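Local structure of UDP-N-acetylglucosamine 2-epimerase (Listeria monocytogenes, 3OT5) at residues V30-G35 / I41-L46; L48-E53 / F57-V62; A96-R101 / D123-F128; I227-H232 / G243-V248; L324-T329 / E349-E354. The protein probably catalyses the interconversion of UDP-N-acetylglucosamine and UDP-N-acetylmannosamine by inverting the configuration at C2 of the sugar. All blocks are in the same frame, centred on the assembly; numbering follows the deposited sequence.

Contact 1: V30-G35 / I41-L46; sequences VMSIFG and IKMAPL
Phe-34 and Met-43 are the residues of 30-35 and 41-46 whose CA atoms come nearest, 7.1 Å apart. The short axes of 30-34 and 41-46 pass each other at 8.9 Å and run almost antiparallel (165°), as expected where a chain leaves a strand, turns, and returns beside it as a helix. This is the first half of the beta-alpha-beta unit formed by 28-34, 37-51 and 57-63. The helix kinks around Pro-45, whose nitrogen has no hydrogen to give the preceding turn; Leu-46 N likewise makes no bond to that turn, and Lys-42 O is instead hydrogen-bonded to Thr-200 OG1.

Met-43 supplies the largest share of the buried surface. Its CB comes to 3.5 Å from Phe-34 CD2, and CG follows at 4.0 Å from that same CD2, so the base of the methionine lies against the CD2-CE2 side of the ring at a slant. With CG set between its own backbone N and carbonyl carbon (chi1 42°), Phe-34 presents this side to the helix. Two bends in the methionine, the first at chi2 -68°, swing its methyl back to the strand, where CE lies 4.0 Å from Ser-32 CB and 4.1 Å from Ile-33 O. All of these are buried van der Waals contacts.

The CB atoms of Ser-32 and Phe-34 point toward the helix, while that of Ile-33 points away, its side chain meeting Ile-106 of helix 95-113. Strand 28-34 is paired with 57-63 and 117-121, and helix 200-208 packs on Ile-41 and Pro-45.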
# COMPACT_ATOMS: atom_id res chain seq x y z
N VAL A 30 -11.33 -10.23 17.59
CA VAL A 30 -10.26 -9.43 16.99
C VAL A 30 -10.73 -8.00 16.77
O VAL A 30 -11.74 -7.76 16.10
CB VAL A 30 -9.84 -9.96 15.64
CG1 VAL A 30 -8.69 -9.10 15.07
CG2 VAL A 30 -9.43 -11.43 15.73
N MET A 31 -9.98 -7.06 17.32
CA MET A 31 -10.27 -5.66 17.18
C MET A 31 -9.26 -5.09 16.21
O MET A 31 -8.08 -5.08 16.49
CB MET A 31 -10.14 -4.96 18.54
CG MET A 31 -10.37 -3.48 18.46
SD MET A 31 -10.28 -2.68 20.05
CE MET A 31 -11.67 -3.44 20.89
N SER A 32 -9.74 -4.63 15.06
CA SER A 32 -8.88 -4.06 14.03
C SER A 32 -9.00 -2.56 14.08
O SER A 32 -10.10 -2.00 13.98
CB SER A 32 -9.27 -4.58 12.66
OG SER A 32 -9.08 -5.99 12.62
N ILE A 33 -7.87 -1.90 14.26
CA ILE A 33 -7.85 -0.47 14.36
C ILE A 33 -7.24 0.18 13.13
O ILE A 33 -6.14 -0.20 12.70
CB ILE A 33 -7.00 -0.02 15.56
CG1 ILE A 33 -7.48 -0.69 16.84
CG2 ILE A 33 -7.04 1.50 15.70
CD1 ILE A 33 -6.67 -0.33 18.04
N PHE A 34 -7.96 1.12 12.54
CA PHE A 34 -7.40 1.89 11.43
C PHE A 34 -7.81 3.35 11.52
O PHE A 34 -8.93 3.69 11.90
CB PHE A 34 -7.59 1.24 10.04
CG PHE A 34 -8.93 0.62 9.80
CD1 PHE A 34 -9.95 1.35 9.23
CD2 PHE A 34 -9.14 -0.72 10.06
CE1 PHE A 34 -11.16 0.76 8.96
CE2 PHE A 34 -10.33 -1.32 9.80
CZ PHE A 34 -11.36 -0.58 9.25
N GLY A 35 -6.85 4.22 11.21
CA GLY A 35 -7.05 5.65 11.31
C GLY A 35 -6.82 6.51 10.09
O GLY A 35 -6.93 7.72 10.19
N ILE A 41 -7.71 0.68 3.51
CA ILE A 41 -7.57 -0.16 2.34
C ILE A 41 -6.75 -1.41 2.62
O ILE A 41 -7.06 -2.47 2.10
CB ILE A 41 -6.96 0.65 1.17
CG1 ILE A 41 -7.99 1.68 0.68
CG2 ILE A 41 -6.56 -0.26 0.02
CD1 ILE A 41 -7.49 2.60 -0.41
N LYS A 42 -5.70 -1.27 3.43
CA LYS A 42 -4.83 -2.39 3.79
C LYS A 42 -5.40 -3.27 4.90
O LYS A 42 -5.01 -4.42 5.00
CB LYS A 42 -3.43 -1.90 4.21
CG LYS A 42 -2.59 -1.29 3.09
CD LYS A 42 -1.18 -0.91 3.57
CE LYS A 42 -0.29 -0.48 2.41
NZ LYS A 42 1.08 -0.01 2.83
N MET A 43 -6.28 -2.73 5.74
CA MET A 43 -6.88 -3.51 6.84
C MET A 43 -8.22 -4.12 6.46
O MET A 43 -8.59 -5.18 6.98
CB MET A 43 -7.04 -2.67 8.12
CG MET A 43 -5.72 -2.27 8.77
SD MET A 43 -4.78 -3.64 9.48
CE MET A 43 -5.64 -3.88 11.03
N ALA A 44 -8.95 -3.46 5.55
CA ALA A 44 -10.26 -3.97 5.09
C ALA A 44 -10.23 -5.45 4.69
O ALA A 44 -11.06 -6.22 5.16
CB ALA A 44 -10.79 -3.12 3.94
N PRO A 45 -9.27 -5.87 3.83
CA PRO A 45 -9.20 -7.26 3.40
C PRO A 45 -9.10 -8.23 4.57
O PRO A 45 -9.66 -9.32 4.54
CB PRO A 45 -7.91 -7.31 2.56
CG PRO A 45 -7.65 -5.97 2.17
CD PRO A 45 -8.14 -5.10 3.30
N LEU A 46 -8.36 -7.82 5.59
CA LEU A 46 -8.16 -8.62 6.78
C LEU A 46 -9.51 -8.70 7.51
O LEU A 46 -9.92 -9.78 7.98
CB LEU A 46 -7.08 -7.97 7.64
CG LEU A 46 -6.43 -8.74 8.79
CD1 LEU A 46 -5.89 -10.08 8.31
CD2 LEU A 46 -5.30 -7.87 9.37

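Contact 2: L48-E53 / F57-V62; sequences LALEKE and FESTVV
The return from helix to strand in the beta-alpha-beta unit 28-34, 37-51, 57-63 is closed here by Leu-50 and Glu-53 meeting Phe-57, the first residue of its strand. Phe-57 N donates to Glu-53 O at 3.0 Å with an almost straight N-H...O angle of 170°, a bond that spans the connection, from just after the helix to the first residue of the strand. Next to it a water donates to Leu-50 O and to Phe-57 O, the latter at 2.7 Å; the separation from Leu-50 O refines so short that its exact length is doubtful.

The apolar half is a CH-pi contact. Leu-50 CD2 stands over one face of the Phe-57 ring, 3.5 Å from the centroid and 18° off the normal, displaced toward the CG-CD1 side; CD2 to Phe-57 CG is only 3.4 Å, which indicates close packing. The other methyl, CD1, lies 4.1 Å from Ser-59 OG. Glu-53 is extended, with CG anti to its backbone N (chi1 -168°), and this carries OE2 to 3.9 Å from Phe-57 CE2, while OE1 is hydrogen-bonded to Thr-56 OG1.

Helix 380-392 lies against this corner, with Leu-385 on Leu-50 and Ala-49 and Lys-389 on Phe-57. Strand 57-63 is paired with 28-34 through backbone bonds from Glu-58 and Thr-60, and with Asp-83 through Val-61.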
# COMPACT_ATOMS: atom_id res chain seq x y z
N LEU A 48 -12.44 -8.42 6.12
CA LEU A 48 -13.26 -9.31 5.29
C LEU A 48 -12.95 -10.76 5.61
O LEU A 48 -13.87 -11.55 5.80
CB LEU A 48 -13.04 -9.10 3.79
CG LEU A 48 -13.60 -7.86 3.11
CD1 LEU A 48 -13.37 -7.95 1.60
CD2 LEU A 48 -15.08 -7.73 3.42
N ALA A 49 -11.67 -11.12 5.63
CA ALA A 49 -11.24 -12.49 5.94
C ALA A 49 -11.81 -12.97 7.28
O ALA A 49 -12.25 -14.12 7.41
CB ALA A 49 -9.73 -12.58 5.94
N LEU A 50 -11.78 -12.10 8.29
CA LEU A 50 -12.33 -12.42 9.60
C LEU A 50 -13.82 -12.64 9.50
O LEU A 50 -14.37 -13.55 10.13
CB LEU A 50 -12.07 -11.29 10.59
CG LEU A 50 -10.63 -11.10 11.07
CD1 LEU A 50 -10.43 -9.72 11.71
CD2 LEU A 50 -10.28 -12.23 12.04
N GLU A 51 -14.49 -11.82 8.69
CA GLU A 51 -15.92 -11.94 8.51
C GLU A 51 -16.32 -13.18 7.68
O GLU A 51 -17.47 -13.57 7.69
CB GLU A 51 -16.49 -10.65 7.95
CG GLU A 51 -16.35 -9.51 8.93
CD GLU A 51 -16.93 -8.23 8.41
OE1 GLU A 51 -17.53 -8.24 7.32
OE2 GLU A 51 -16.79 -7.20 9.11
N LYS A 52 -15.37 -13.79 6.97
CA LYS A 52 -15.65 -15.00 6.20
C LYS A 52 -15.64 -16.22 7.13
O LYS A 52 -16.08 -17.30 6.74
CB LYS A 52 -14.62 -15.25 5.10
CG LYS A 52 -14.54 -14.20 4.02
CD LYS A 52 -13.49 -14.58 2.97
CE LYS A 52 -13.15 -13.39 2.04
NZ LYS A 52 -14.33 -12.86 1.29
N GLU A 53 -15.12 -16.04 8.34
CA GLU A 53 -15.05 -17.15 9.29
C GLU A 53 -15.67 -16.75 10.64
O GLU A 53 -15.00 -16.74 11.68
CB GLU A 53 -13.59 -17.60 9.40
CG GLU A 53 -13.39 -18.91 10.12
CD GLU A 53 -11.94 -19.40 10.11
OE1 GLU A 53 -11.63 -20.33 10.88
OE2 GLU A 53 -11.13 -18.86 9.33
N PHE A 57 -14.17 -16.24 14.47
CA PHE A 57 -13.89 -14.87 14.85
C PHE A 57 -15.06 -13.93 15.05
O PHE A 57 -16.10 -14.05 14.43
CB PHE A 57 -13.03 -14.21 13.77
CG PHE A 57 -11.72 -14.90 13.51
CD1 PHE A 57 -10.65 -14.74 14.37
CD2 PHE A 57 -11.54 -15.66 12.36
CE1 PHE A 57 -9.45 -15.36 14.12
CE2 PHE A 57 -10.33 -16.29 12.10
CZ PHE A 57 -9.29 -16.13 12.97
N GLU A 58 -14.82 -12.97 15.91
CA GLU A 58 -15.74 -11.90 16.20
C GLU A 58 -14.91 -10.68 15.78
O GLU A 58 -13.81 -10.48 16.28
CB GLU A 58 -16.10 -11.89 17.68
CG GLU A 58 -17.10 -10.81 18.10
CD GLU A 58 -17.62 -11.01 19.52
OE1 GLU A 58 -17.48 -12.14 20.07
OE2 GLU A 58 -18.20 -10.04 20.08
N SER A 59 -15.39 -9.92 14.81
CA SER A 59 -14.65 -8.76 14.32
C SER A 59 -15.16 -7.43 14.86
O SER A 59 -16.31 -7.11 14.67
CB SER A 59 -14.67 -8.73 12.80
OG SER A 59 -13.93 -7.64 12.30
N THR A 60 -14.30 -6.68 15.54
CA THR A 60 -14.68 -5.36 16.05
C THR A 60 -13.79 -4.35 15.32
O THR A 60 -12.57 -4.38 15.45
CB THR A 60 -14.49 -5.20 17.57
OG1 THR A 60 -15.27 -6.18 18.26
CG2 THR A 60 -14.94 -3.80 18.02
N VAL A 61 -14.41 -3.48 14.55
CA VAL A 61 -13.66 -2.47 13.81
C VAL A 61 -13.79 -1.14 14.51
O VAL A 61 -14.90 -0.66 14.76
CB VAL A 61 -14.16 -2.34 12.39
CG1 VAL A 61 -13.55 -1.12 11.72
CG2 VAL A 61 -13.87 -3.65 11.61
N VAL A 62 -12.63 -0.57 14.82
CA VAL A 62 -12.52 0.70 15.51
C VAL A 62 -11.83 1.72 14.62
O VAL A 62 -10.70 1.50 14.16
CB VAL A 62 -11.68 0.54 16.81
CG1 VAL A 62 -11.62 1.86 17.57
CG2 VAL A 62 -12.25 -0.59 17.68
O HOH W 1 -16.04 -13.01 11.91

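Contact 3: A96-R101 / D123-F128; sequences AEITSR and DTTTSF
Thr-99 and Thr-125 form the closest backbone pair, CA to CA 6.5 Å, where the N-terminal parts of helices 95-113 and 125-136 come together. The threonine side chains meet at about a right angle: Thr-125 CG2 sits 3.2 Å from Thr-99 OG1, a snug methyl-to-oxygen contact. That hydroxyl has its polar partner within its own helix, Leu-95 O, and OG1 of Thr-125 is bonded to Asn-162 ND2. Thr-125 has OG1 beside its backbone N (chi1 -67°), which leaves CG2 anti to that N and directed at Thr-99.

Two looser contacts flank this pair. Ile-98 CG2 lies 4.2 Å from Thr-125 CG2, and Thr-99 CG2 touches Phe-128 CE2 at 4.1 Å, meeting the ring at a slant. Thr-124, the N-cap residue, starts the second helix by accepting a weak bond from Ser-127 N at its OG1 (3.4 Å, 155°); the same oxygen is hydrogen-bonded to Glu-39 OE2.

The contact is a surface one, joining helices that precede and follow strand 117-121. Helix 159-169 covers the Phe-128 ring with Leu-165, Thr-166 and Met-169, and its Arg-163 forms a salt bridge to Asp-123.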
# COMPACT_ATOMS: atom_id res chain seq x y z
N ALA A 96 2.26 14.89 20.36
CA ALA A 96 2.06 14.44 21.73
C ALA A 96 0.57 14.32 22.04
O ALA A 96 0.15 13.38 22.70
CB ALA A 96 2.71 15.42 22.71
N GLU A 97 -0.21 15.27 21.55
CA GLU A 97 -1.64 15.30 21.82
C GLU A 97 -2.41 14.24 21.06
O GLU A 97 -3.34 13.65 21.61
CB GLU A 97 -2.19 16.69 21.50
CG GLU A 97 -1.70 17.73 22.48
CD GLU A 97 -1.92 19.15 21.99
OE1 GLU A 97 -1.88 20.07 22.84
OE2 GLU A 97 -2.14 19.34 20.77
N ILE A 98 -2.03 14.00 19.82
CA ILE A 98 -2.65 12.99 18.99
C ILE A 98 -2.44 11.64 19.66
O ILE A 98 -3.36 10.84 19.79
CB ILE A 98 -2.05 12.98 17.56
CG1 ILE A 98 -2.40 14.28 16.81
CG2 ILE A 98 -2.56 11.80 16.75
CD1 ILE A 98 -1.71 14.41 15.42
N THR A 99 -1.21 11.41 20.08
CA THR A 99 -0.82 10.16 20.73
C THR A 99 -1.61 9.95 22.01
O THR A 99 -2.17 8.89 22.22
CB THR A 99 0.68 10.17 21.01
OG1 THR A 99 1.38 10.38 19.77
CG2 THR A 99 1.15 8.88 21.66
N SER A 100 -1.65 10.95 22.87
CA SER A 100 -2.40 10.82 24.11
C SER A 100 -3.91 10.59 23.85
O SER A 100 -4.53 9.72 24.47
CB SER A 100 -2.18 12.03 24.99
OG SER A 100 -2.48 13.21 24.29
N ARG A 101 -4.51 11.35 22.93
CA ARG A 101 -5.93 11.18 22.63
C ARG A 101 -6.29 9.78 22.13
O ARG A 101 -7.29 9.20 22.56
CB ARG A 101 -6.44 12.23 21.63
CG ARG A 101 -6.62 13.60 22.25
CD ARG A 101 -7.26 14.56 21.27
NE ARG A 101 -7.60 15.83 21.91
CZ ARG A 101 -6.79 16.88 21.99
NH1 ARG A 101 -5.57 16.85 21.48
NH2 ARG A 101 -7.22 17.99 22.60
N ASP A 123 3.03 1.90 10.48
CA ASP A 123 3.80 2.86 11.23
C ASP A 123 3.16 4.20 11.60
O ASP A 123 3.86 5.15 11.95
CB ASP A 123 5.04 3.10 10.39
CG ASP A 123 4.69 3.43 8.96
OD1 ASP A 123 3.62 4.05 8.73
OD2 ASP A 123 5.49 3.10 8.07
N THR A 124 1.84 4.28 11.53
CA THR A 124 1.20 5.52 11.90
C THR A 124 1.23 5.72 13.40
O THR A 124 1.40 4.78 14.17
CB THR A 124 -0.26 5.56 11.44
OG1 THR A 124 -0.95 4.39 11.93
CG2 THR A 124 -0.32 5.62 9.92
N THR A 125 1.03 6.95 13.81
CA THR A 125 1.00 7.28 15.22
C THR A 125 -0.18 6.63 15.91
O THR A 125 -0.09 6.23 17.06
CB THR A 125 1.00 8.77 15.38
OG1 THR A 125 2.26 9.22 14.90
CG2 THR A 125 0.79 9.20 16.86
N THR A 126 -1.29 6.53 15.18
CA THR A 126 -2.49 5.90 15.70
C THR A 126 -2.22 4.44 16.05
O THR A 126 -2.60 3.97 17.11
CB THR A 126 -3.65 6.02 14.70
OG1 THR A 126 -3.21 5.57 13.41
CG2 THR A 126 -4.09 7.46 14.58
N SER A 127 -1.51 3.73 15.17
CA SER A 127 -1.17 2.33 15.42
C SER A 127 -0.29 2.12 16.63
O SER A 127 -0.49 1.17 17.40
CB SER A 127 -0.49 1.73 14.21
OG SER A 127 -1.44 1.61 13.17
N PHE A 128 0.69 2.98 16.79
CA PHE A 128 1.58 2.88 17.93
C PHE A 128 0.81 3.14 19.20
O PHE A 128 0.93 2.37 20.16
CB PHE A 128 2.73 3.87 17.80
CG PHE A 128 3.34 4.24 19.12
CD1 PHE A 128 4.02 3.31 19.89
CD2 PHE A 128 3.23 5.55 19.60
CE1 PHE A 128 4.58 3.66 21.09
CE2 PHE A 128 3.80 5.90 20.80
CZ PHE A 128 4.48 4.96 21.54

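Contact 4: I227-H232 / G243-V248; sequences ILMTAH and GMFEAV
Met-229 faces Met-244, Phe-245 and Val-248 in the densest part of this contact, and all four are buried. The strand axis (227-229) and the helix axis (243-248) are 11.4 Å apart and nearly antiparallel at 172°, a wide gap for one side chain to span. Met-229 does so fully stretched: CG is anti to the backbone N (chi1 179°) and the later torsions are extended. Its SD rests against both methyls of Val-248, at 4.0 Å from CG1 and 4.2 Å from CG2. The terminal CE reaches toward the N-terminal end of 243-248, 4.1 Å from Met-244 CB and 4.2 Å from Phe-245 CE1. These four similar lengths amount to ordinary van der Waals contact, without strain.

Toward His-232 the first segment draws away from the helix. Ala-231 CB is 4.5 Å from Met-244 CE, and the exposed His-232 has its N bonded to Asp-308 OD1. On the outer side of the helix Glu-246 forms a salt bridge with Lys-348.

Strand 225-229 is paired with 258-263 and 302-307 in the parallel sheet. Helix 240-254 lies between helices 268-278 and 348-360, which touch Phe-245 and Ala-247 respectively, and the Phe-245 ring meets Tyr-262 edge-to-face.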
# COMPACT_ATOMS: atom_id res chain seq x y z
N ILE A 227 -0.55 4.15 -20.76
CA ILE A 227 0.60 4.42 -19.93
C ILE A 227 0.09 5.34 -18.83
O ILE A 227 -0.52 6.36 -19.11
CB ILE A 227 1.70 5.14 -20.64
CG1 ILE A 227 2.26 4.30 -21.79
CG2 ILE A 227 2.82 5.46 -19.61
CD1 ILE A 227 3.29 5.02 -22.60
N LEU A 228 0.34 4.96 -17.60
CA LEU A 228 -0.09 5.74 -16.45
C LEU A 228 1.15 6.30 -15.78
O LEU A 228 2.17 5.62 -15.67
CB LEU A 228 -0.87 4.82 -15.51
CG LEU A 228 -1.53 5.37 -14.25
CD1 LEU A 228 -2.52 6.47 -14.56
CD2 LEU A 228 -2.22 4.20 -13.53
N MET A 229 1.08 7.56 -15.36
CA MET A 229 2.20 8.21 -14.69
C MET A 229 1.77 8.95 -13.42
O MET A 229 0.71 9.58 -13.40
CB MET A 229 2.88 9.21 -15.61
CG MET A 229 4.03 9.92 -14.94
SD MET A 229 4.78 11.14 -16.00
CE MET A 229 5.97 11.85 -14.86
N THR A 230 2.58 8.85 -12.38
CA THR A 230 2.35 9.57 -11.13
C THR A 230 3.71 9.86 -10.52
O THR A 230 4.65 9.08 -10.66
CB THR A 230 1.50 8.79 -10.11
OG1 THR A 230 2.15 7.56 -9.76
CG2 THR A 230 0.12 8.49 -10.68
N ALA A 231 3.81 11.02 -9.89
CA ALA A 231 5.02 11.45 -9.25
C ALA A 231 4.60 12.35 -8.10
O ALA A 231 3.98 13.40 -8.32
CB ALA A 231 5.90 12.20 -10.23
N HIS A 232 4.91 11.94 -6.87
CA HIS A 232 4.56 12.74 -5.70
C HIS A 232 5.74 13.03 -4.76
O HIS A 232 5.58 13.74 -3.78
CB HIS A 232 3.40 12.07 -4.94
CG HIS A 232 2.12 12.04 -5.71
ND1 HIS A 232 1.16 13.03 -5.61
CD2 HIS A 232 1.64 11.15 -6.60
CE1 HIS A 232 0.15 12.75 -6.41
NE2 HIS A 232 0.42 11.61 -7.03
N GLY A 243 11.93 17.42 -17.37
CA GLY A 243 12.55 16.38 -18.19
C GLY A 243 11.65 15.16 -18.29
O GLY A 243 11.54 14.54 -19.35
N MET A 244 10.99 14.82 -17.18
CA MET A 244 10.11 13.66 -17.16
C MET A 244 8.86 13.83 -18.05
O MET A 244 8.51 12.90 -18.78
CB MET A 244 9.74 13.27 -15.72
CG MET A 244 10.97 12.92 -14.89
SD MET A 244 10.65 12.23 -13.27
CE MET A 244 9.58 13.48 -12.54
N PHE A 245 8.22 15.00 -18.02
CA PHE A 245 7.04 15.22 -18.88
C PHE A 245 7.47 15.20 -20.34
O PHE A 245 6.79 14.60 -21.19
CB PHE A 245 6.30 16.53 -18.60
CG PHE A 245 5.71 16.64 -17.21
CD1 PHE A 245 4.99 15.59 -16.66
CD2 PHE A 245 5.76 17.84 -16.52
CE1 PHE A 245 4.42 15.70 -15.38
CE2 PHE A 245 5.19 17.96 -15.26
CZ PHE A 245 4.51 16.89 -14.69
N GLU A 246 8.58 15.86 -20.64
CA GLU A 246 9.10 15.89 -22.00
C GLU A 246 9.36 14.47 -22.47
O GLU A 246 9.13 14.16 -23.63
CB GLU A 246 10.36 16.75 -22.09
CG GLU A 246 10.12 18.24 -21.88
CD GLU A 246 11.39 19.08 -21.92
OE1 GLU A 246 11.29 20.30 -22.19
OE2 GLU A 246 12.48 18.53 -21.70
N ALA A 247 9.81 13.61 -21.56
CA ALA A 247 10.09 12.22 -21.90
C ALA A 247 8.83 11.47 -22.35
O ALA A 247 8.83 10.85 -23.41
CB ALA A 247 10.71 11.50 -20.71
N VAL A 248 7.78 11.54 -21.53
CA VAL A 248 6.52 10.86 -21.84
C VAL A 248 5.83 11.47 -23.07
O VAL A 248 5.21 10.76 -23.85
CB VAL A 248 5.59 10.78 -20.60
CG1 VAL A 248 6.21 9.87 -19.54
CG2 VAL A 248 5.31 12.15 -20.02

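Contact 5: L324-T329 / E349-E354; sequences LVLRDT and ENLIKE
Leu-324 CD2 packs against Glu-354 CG at 3.5 Å, the closest approach between 324-329 and 349-354. Leu-324 CD1 lies 3.9 Å from Glu-354 C, so the leucine fork covers both the helix backbone and the aliphatic stem of the acid. Two residues on from Leu-324, and about one helical turn before Glu-354, Leu-326 CD2 meets Leu-351 CD1 at 4.0 Å, the two leucines crossing at about a right angle.

The shell behind these contacts is consistent with their placing. Leu-326 is the centre of an inverse gamma turn, in which Arg-327 N gives a weak bond to Val-325 O; the turn redirects the chain just where the leucine projects. Met-244 of helix 240-254 backs both Leu-326 and Leu-351. Asn-350 ND2 fixes the helix to Ile-344 O, next to strand 341-343.

CG of Glu-354 is anti to the backbone N (chi1 -153°), which lays it on the leucine; the bend at chi2 (71°) turns the carboxylate aside, and OE1 forms a long, weak ion pair with Lys-342 NZ. The contact is thus apolar in its touching atoms, although one partner is an acid whose carboxylate lies near a lysine of the edge strand.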
# COMPACT_ATOMS: atom_id res chain seq x y z
N LEU A 324 7.97 1.23 -14.00
CA LEU A 324 9.24 1.94 -14.20
C LEU A 324 9.27 2.96 -13.07
O LEU A 324 8.43 3.86 -13.00
CB LEU A 324 9.32 2.60 -15.58
CG LEU A 324 9.31 1.65 -16.79
CD1 LEU A 324 9.47 2.43 -18.09
CD2 LEU A 324 10.41 0.60 -16.67
N VAL A 325 10.22 2.79 -12.15
CA VAL A 325 10.31 3.64 -10.96
C VAL A 325 11.15 4.89 -11.18
O VAL A 325 12.33 4.82 -11.48
CB VAL A 325 10.81 2.83 -9.76
CG1 VAL A 325 10.88 3.70 -8.50
CG2 VAL A 325 9.88 1.63 -9.55
N LEU A 326 10.51 6.05 -11.00
CA LEU A 326 11.13 7.35 -11.20
C LEU A 326 11.90 7.79 -9.96
O LEU A 326 11.55 8.78 -9.32
CB LEU A 326 10.06 8.39 -11.55
CG LEU A 326 9.17 8.01 -12.73
CD1 LEU A 326 8.13 9.10 -13.01
CD2 LEU A 326 9.99 7.69 -13.96
N ARG A 327 12.94 7.02 -9.62
CA ARG A 327 13.75 7.30 -8.44
C ARG A 327 15.19 6.87 -8.61
O ARG A 327 15.49 5.96 -9.38
CB ARG A 327 13.21 6.56 -7.20
CG ARG A 327 11.77 6.84 -6.84
CD ARG A 327 11.47 6.31 -5.47
NE ARG A 327 12.30 6.99 -4.49
CZ ARG A 327 12.35 6.68 -3.20
NH1 ARG A 327 11.60 5.68 -2.71
NH2 ARG A 327 13.14 7.36 -2.39
N ASP A 328 16.06 7.52 -7.85
CA ASP A 328 17.49 7.21 -7.86
C ASP A 328 17.81 6.14 -6.84
O ASP A 328 18.80 5.42 -6.95
CB ASP A 328 18.30 8.47 -7.54
CG ASP A 328 18.21 9.51 -8.62
OD1 ASP A 328 18.30 10.72 -8.29
OD2 ASP A 328 18.05 9.14 -9.81
N THR A 329 16.94 6.04 -5.83
CA THR A 329 17.08 5.08 -4.75
C THR A 329 15.72 4.45 -4.50
O THR A 329 14.71 4.90 -5.05
CB THR A 329 17.56 5.77 -3.46
OG1 THR A 329 16.64 6.82 -3.13
CG2 THR A 329 18.95 6.36 -3.64
N GLU A 349 16.21 10.71 -21.07
CA GLU A 349 16.66 9.70 -22.03
C GLU A 349 16.42 8.29 -21.51
O GLU A 349 16.11 7.38 -22.28
CB GLU A 349 18.14 9.89 -22.39
CG GLU A 349 18.44 11.16 -23.20
CD GLU A 349 18.17 12.45 -22.44
OE1 GLU A 349 18.25 12.45 -21.19
OE2 GLU A 349 17.90 13.49 -23.10
N ASN A 350 16.53 8.11 -20.20
CA ASN A 350 16.34 6.80 -19.60
C ASN A 350 14.84 6.46 -19.56
O ASN A 350 14.45 5.30 -19.70
CB ASN A 350 17.00 6.75 -18.22
CG ASN A 350 17.43 5.36 -17.81
OD1 ASN A 350 17.98 4.61 -18.63
ND2 ASN A 350 17.25 5.02 -16.55
N LEU A 351 13.98 7.46 -19.34
CA LEU A 351 12.53 7.23 -19.34
C LEU A 351 12.10 6.68 -20.71
O LEU A 351 11.43 5.64 -20.80
CB LEU A 351 11.74 8.51 -19.03
CG LEU A 351 11.30 8.87 -17.60
CD1 LEU A 351 12.49 9.11 -16.72
CD2 LEU A 351 10.35 10.06 -17.54
N ILE A 352 12.50 7.39 -21.77
CA ILE A 352 12.18 7.03 -23.16
C ILE A 352 12.69 5.64 -23.53
O ILE A 352 11.92 4.78 -23.97
CB ILE A 352 12.78 8.04 -24.17
CG1 ILE A 352 12.19 9.44 -23.96
CG2 ILE A 352 12.50 7.60 -25.60
CD1 ILE A 352 12.82 10.50 -24.81
N LYS A 353 13.99 5.43 -23.35
CA LYS A 353 14.60 4.14 -23.67
C LYS A 353 13.88 2.99 -23.01
O LYS A 353 13.44 2.04 -23.67
CB LYS A 353 16.04 4.10 -23.18
CG LYS A 353 17.03 4.98 -23.90
CD LYS A 353 18.33 5.08 -23.09
CE LYS A 353 18.92 3.71 -22.75
NZ LYS A 353 20.15 3.83 -21.91
N GLU A 354 13.74 3.09 -21.70
CA GLU A 354 13.14 2.03 -20.93
C GLU A 354 11.67 1.83 -21.29
O GLU A 354 11.19 0.70 -21.33
CB GLU A 354 13.29 2.30 -19.44
CG GLU A 354 13.30 1.04 -18.65
CD GLU A 354 14.60 0.27 -18.86
OE1 GLU A 354 14.54 -0.97 -19.04
OE2 GLU A 354 15.66 0.91 -18.88

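Contacts 1 and 2 belong to one beta-alpha-beta unit, share helix 37-51 and lie about 9 Å apart between centres; Phe-34 and Val-61 pack together across their neighbouring strands. Contacts 4 and 5 form a similar neighbourhood on the second sheet, about 10 Å apart, joined where Leu-351 meets Ala-247. Some 33 Å separates the centres of contacts 1 and 4, on opposite sides of the chain's centre, in keeping with the two Rossmann-like domains of this epimerase family. Contacts 1, 4 and 5 are buried and mainly apolar, with methionine bridging strand and helix in the first two. Contact 2, partly buried, adds a backbone bond and a water, and contact 3 is a threonine-rich surface contact between helices.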